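Long-range contact in putative aminooxidase (Propionibacterium acnes, PDB 2BA9), which isomerises polyunsaturated fatty acids, producing conjugated linoleic acid, and binds flavin-adenine dinucleotide: residues A381-K386 with G400-F405. Numbering follows the deposited sequence.
Sequences AGWYEK and GEIMSF. With FAD (flavin-adenine dinucleotide), chain D.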
loop_
_atom_site.group_PDB
_atom_site.type_symbol
_atom_site.label_atom_id
_atom_site.label_comp_id
_atom_site.label_asym_id
_atom_site.label_seq_id
_atom_site.Cartn_x
_atom_site.Cartn_y
_atom_site.Cartn_z
ATOM N N ALA A 381 -2.991 -22.156 4.621
ATOM C CA ALA A 381 -4.200 -22.818 5.093
ATOM C C ALA A 381 -5.406 -22.503 4.206
ATOM O O ALA A 381 -6.475 -23.075 4.395
ATOM C CB ALA A 381 -4.485 -22.430 6.552
ATOM N N GLY A 382 -5.230 -21.577 3.260
ATOM C CA GLY A 382 -6.218 -21.304 2.220
ATOM C C GLY A 382 -6.973 -19.994 2.355
ATOM O O GLY A 382 -7.979 -19.801 1.676
ATOM N N TRP A 383 -6.476 -19.078 3.192
ATOM C CA TRP A 383 -7.192 -17.829 3.520
ATOM C C TRP A 383 -7.985 -17.238 2.354
ATOM O O TRP A 383 -9.167 -17.005 2.492
ATOM C CB TRP A 383 -6.236 -16.760 4.082
ATOM C CG TRP A 383 -6.931 -15.696 4.902
ATOM C CD1 TRP A 383 -7.138 -15.706 6.264
ATOM C CD2 TRP A 383 -7.490 -14.465 4.422
ATOM N NE1 TRP A 383 -7.802 -14.559 6.648
ATOM C CE2 TRP A 383 -8.030 -13.785 5.540
ATOM C CE3 TRP A 383 -7.596 -13.876 3.156
ATOM C CZ2 TRP A 383 -8.665 -12.561 5.425
ATOM C CZ3 TRP A 383 -8.221 -12.645 3.046
ATOM C CH2 TRP A 383 -8.747 -12.002 4.172
ATOM N N TYR A 384 -7.335 -17.041 1.210
ATOM C CA TYR A 384 -7.945 -16.354 0.049
ATOM C C TYR A 384 -8.882 -17.251 -0.781
ATOM O O TYR A 384 -9.746 -16.755 -1.502
ATOM C CB TYR A 384 -6.855 -15.745 -0.856
ATOM C CG TYR A 384 -6.139 -14.563 -0.258
ATOM C CD1 TYR A 384 -6.633 -13.274 -0.424
ATOM C CD2 TYR A 384 -4.967 -14.724 0.475
ATOM C CE1 TYR A 384 -5.991 -12.184 0.113
ATOM C CE2 TYR A 384 -4.305 -13.613 1.035
ATOM C CZ TYR A 384 -4.831 -12.347 0.846
ATOM O OH TYR A 384 -4.223 -11.224 1.379
ATOM N N GLU A 385 -8.706 -18.569 -0.691
ATOM C CA GLU A 385 -9.666 -19.489 -1.274
ATOM C C GLU A 385 -10.986 -19.301 -0.541
ATOM O O GLU A 385 -12.043 -19.204 -1.158
ATOM C CB GLU A 385 -9.180 -20.945 -1.170
ATOM C CG GLU A 385 -7.994 -21.256 -2.087
ATOM C CD GLU A 385 -7.676 -22.733 -2.160
ATOM O OE1 GLU A 385 -8.519 -23.480 -2.680
ATOM O OE2 GLU A 385 -6.580 -23.145 -1.717
ATOM N N LYS A 386 -10.910 -19.213 0.785
ATOM C CA LYS A 386 -12.093 -18.952 1.593
ATOM C C LYS A 386 -12.682 -17.571 1.291
ATOM O O LYS A 386 -13.840 -17.463 0.902
ATOM C CB LYS A 386 -11.765 -19.075 3.083
ATOM C CG LYS A 386 -12.953 -18.817 3.996
ATOM C CD LYS A 386 -14.003 -19.944 3.937
ATOM C CE LYS A 386 -14.849 -19.996 5.212
ATOM N NZ LYS A 386 -15.603 -21.280 5.415
ATOM N N GLY A 400 -10.047 -3.724 -1.683
ATOM C CA GLY A 400 -9.041 -2.944 -0.967
ATOM C C GLY A 400 -7.754 -3.709 -0.743
ATOM O O GLY A 400 -7.523 -4.761 -1.342
ATOM N N GLU A 401 -6.906 -3.185 0.131
ATOM C CA GLU A 401 -5.537 -3.687 0.248
ATOM C C GLU A 401 -5.461 -5.181 0.597
ATOM O O GLU A 401 -4.690 -5.901 -0.023
ATOM C CB GLU A 401 -4.747 -2.858 1.239
ATOM C CG GLU A 401 -4.455 -1.426 0.746
ATOM C CD GLU A 401 -3.796 -0.558 1.807
ATOM O OE1 GLU A 401 -4.230 -0.628 2.974
ATOM O OE2 GLU A 401 -2.858 0.194 1.483
ATOM N N ILE A 402 -6.282 -5.643 1.540
ATOM C CA ILE A 402 -6.228 -7.040 1.996
ATOM C C ILE A 402 -6.381 -8.059 0.859
ATOM O O ILE A 402 -5.737 -9.091 0.908
ATOM C CB ILE A 402 -7.266 -7.336 3.125
ATOM C CG1 ILE A 402 -6.998 -8.692 3.812
ATOM C CG2 ILE A 402 -8.702 -7.291 2.559
ATOM C CD1 ILE A 402 -5.567 -8.967 4.212
ATOM N N MET A 403 -7.170 -7.739 -0.174
ATOM C CA MET A 403 -7.478 -8.687 -1.278
ATOM C C MET A 403 -6.474 -8.681 -2.437
ATOM O O MET A 403 -6.545 -9.527 -3.347
ATOM C CB MET A 403 -8.876 -8.419 -1.865
ATOM C CG MET A 403 -10.029 -8.535 -0.878
ATOM S SD MET A 403 -10.011 -10.013 0.177
ATOM C CE MET A 403 -10.059 -11.309 -1.063
ATOM N N SER A 404 -5.558 -7.720 -2.400
ATOM C CA SER A 404 -4.579 -7.521 -3.457
ATOM C C SER A 404 -3.217 -7.255 -2.813
ATOM O O SER A 404 -2.507 -8.186 -2.440
ATOM C CB SER A 404 -5.011 -6.368 -4.386
ATOM O OG SER A 404 -5.234 -5.147 -3.673
ATOM N N PHE A 405 -2.867 -5.984 -2.670
ATOM C CA PHE A 405 -1.624 -5.603 -2.026
ATOM C C PHE A 405 -1.750 -4.157 -1.609
ATOM O O PHE A 405 -2.554 -3.418 -2.182
ATOM C CB PHE A 405 -0.447 -5.791 -2.985
ATOM C CG PHE A 405 0.862 -5.411 -2.395
ATOM C CD1 PHE A 405 1.497 -6.256 -1.495
ATOM C CD2 PHE A 405 1.451 -4.192 -2.709
ATOM C CE1 PHE A 405 2.713 -5.896 -0.927
ATOM C CE2 PHE A 405 2.659 -3.821 -2.137
ATOM C CZ PHE A 405 3.297 -4.679 -1.256
HETATM P PA FAD D . -6.687 3.584 1.900
HETATM O O1A FAD D . -5.748 4.363 1.027
HETATM O O2A FAD D . -6.244 3.339 3.328
HETATM O O5B FAD D . -8.075 4.377 1.989
HETATM C C5B FAD D . -9.119 3.780 2.723
HETATM C C4B FAD D . -10.257 4.762 2.899
HETATM O O4B FAD D . -11.304 4.126 3.604
HETATM C C3B FAD D . -9.825 6.004 3.682
HETATM O O3B FAD D . -10.159 7.168 2.959
HETATM C C2B FAD D . -10.565 5.875 4.992
HETATM O O2B FAD D . -10.812 7.133 5.621
HETATM C C1B FAD D . -11.781 5.029 4.575
HETATM N N9A FAD D . -12.358 4.348 5.748
HETATM C C8A FAD D . -11.706 3.536 6.653
HETATM N N7A FAD D . -12.599 3.131 7.599
HETATM C C5A FAD D . -13.813 3.675 7.306
HETATM C C6A FAD D . -15.075 3.617 7.931
HETATM N N6A FAD D . -15.332 2.606 8.823
HETATM N N1A FAD D . -16.144 4.283 7.342
HETATM C C2A FAD D . -15.975 5.048 6.196
HETATM N N3A FAD D . -14.725 5.101 5.593
HETATM C C4A FAD D . -13.662 4.449 6.143
HETATM N N1 FAD D . 1.405 2.984 -2.877
HETATM C C2 FAD D . 2.032 2.868 -4.101
HETATM O O2 FAD D . 1.421 2.403 -5.063
HETATM N N3 FAD D . 3.353 3.249 -4.234
HETATM C C4 FAD D . 4.037 3.772 -3.156
HETATM O O4 FAD D . 5.217 4.122 -3.315
HETATM C C4X FAD D . 3.399 3.904 -1.919
HETATM N N5 FAD D . 4.059 4.403 -0.809
HETATM C C5X FAD D . 3.394 4.687 0.368
HETATM C C6 FAD D . 4.052 5.321 1.419
HETATM C C7 FAD D . 3.357 5.635 2.585
HETATM C C7M FAD D . 4.095 6.334 3.691
HETATM C C8 FAD D . 2.010 5.303 2.701
HETATM C C8M FAD D . 1.219 5.616 3.935
HETATM C C9 FAD D . 1.363 4.665 1.647
HETATM C C9A FAD D . 2.045 4.339 0.474
HETATM N N10 FAD D . 1.417 3.675 -0.596
HETATM C C10 FAD D . 2.066 3.521 -1.800
HETATM C "C1'" FAD D . 0.207 2.833 -0.371
HETATM C "C2'" FAD D . -1.055 3.491 -0.915
HETATM O "O2'" FAD D . -1.167 4.850 -0.508
HETATM C "C3'" FAD D . -2.241 2.672 -0.429
HETATM O "O3'" FAD D . -2.019 1.293 -0.731
HETATM C "C4'" FAD D . -3.537 3.167 -1.052
HETATM O "O4'" FAD D . -3.903 4.441 -0.537
HETATM C "C5'" FAD D . -4.619 2.127 -0.803
HETATM O "O5'" FAD D . -5.879 2.667 -1.084
HETATM P P FAD D . -7.204 2.028 -0.402
HETATM O O1P FAD D . -8.437 2.815 -0.805
HETATM O O2P FAD D . -7.282 0.598 -0.809
HETATM O O3P FAD D . -7.015 2.184 1.184
#
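Trp-383 sets the far corner of its six-membered ring against Ile-402, CH2 lying 3.8 Å from CG1, and the two side chains cross at about a right angle. The isoleucine holds CG1 anti to its backbone N (chi1 -167°), which swings the CG1-CD1 arm up to the two aromatic residues. Met-403 starts out pointing away, but the bend at chi2 brings its SD to the edge of the indole, 4.3 Å from Trp-383 CZ3. The further bend at chi3 carries Met-403 CE on to the edge of the phenol ring, 4.0 Å from Tyr-384 CD1. Between the two aromatics, Trp-383 CE3 sits over the centre of the Tyr-384 ring, 3.6 Å above its plane. The short 3-10 turn ending at Met-403 follows strand 396-398, an edge strand of the parallel sheet in the Rossmann-type FAD-binding fold, and leads toward helix 408-423; the aromatic pair comes from the first turn of helix 383-389, with Gly-382 at the N-cap position. At the polar edge the Tyr-384 hydroxyl donates to the carbonyl O of Ile-402, OH to O 2.7 Å, the oxygen being met almost straight on, at 171°. That oxygen lies in the plane of the phenol ring, and the hydroxyl also hydrogen-bonds to Tyr-180 OH, so the buried group has two partners. Trp-383 NE1 is satisfied by Tyr-272 O. On the cofactor side of the same turn, Glu-401 extends its carboxylate to the FAD ribityl chain, where O3' donates to Glu-401 OE2 at 2.6 Å, while OE1 forms a salt bridge with Lys-45.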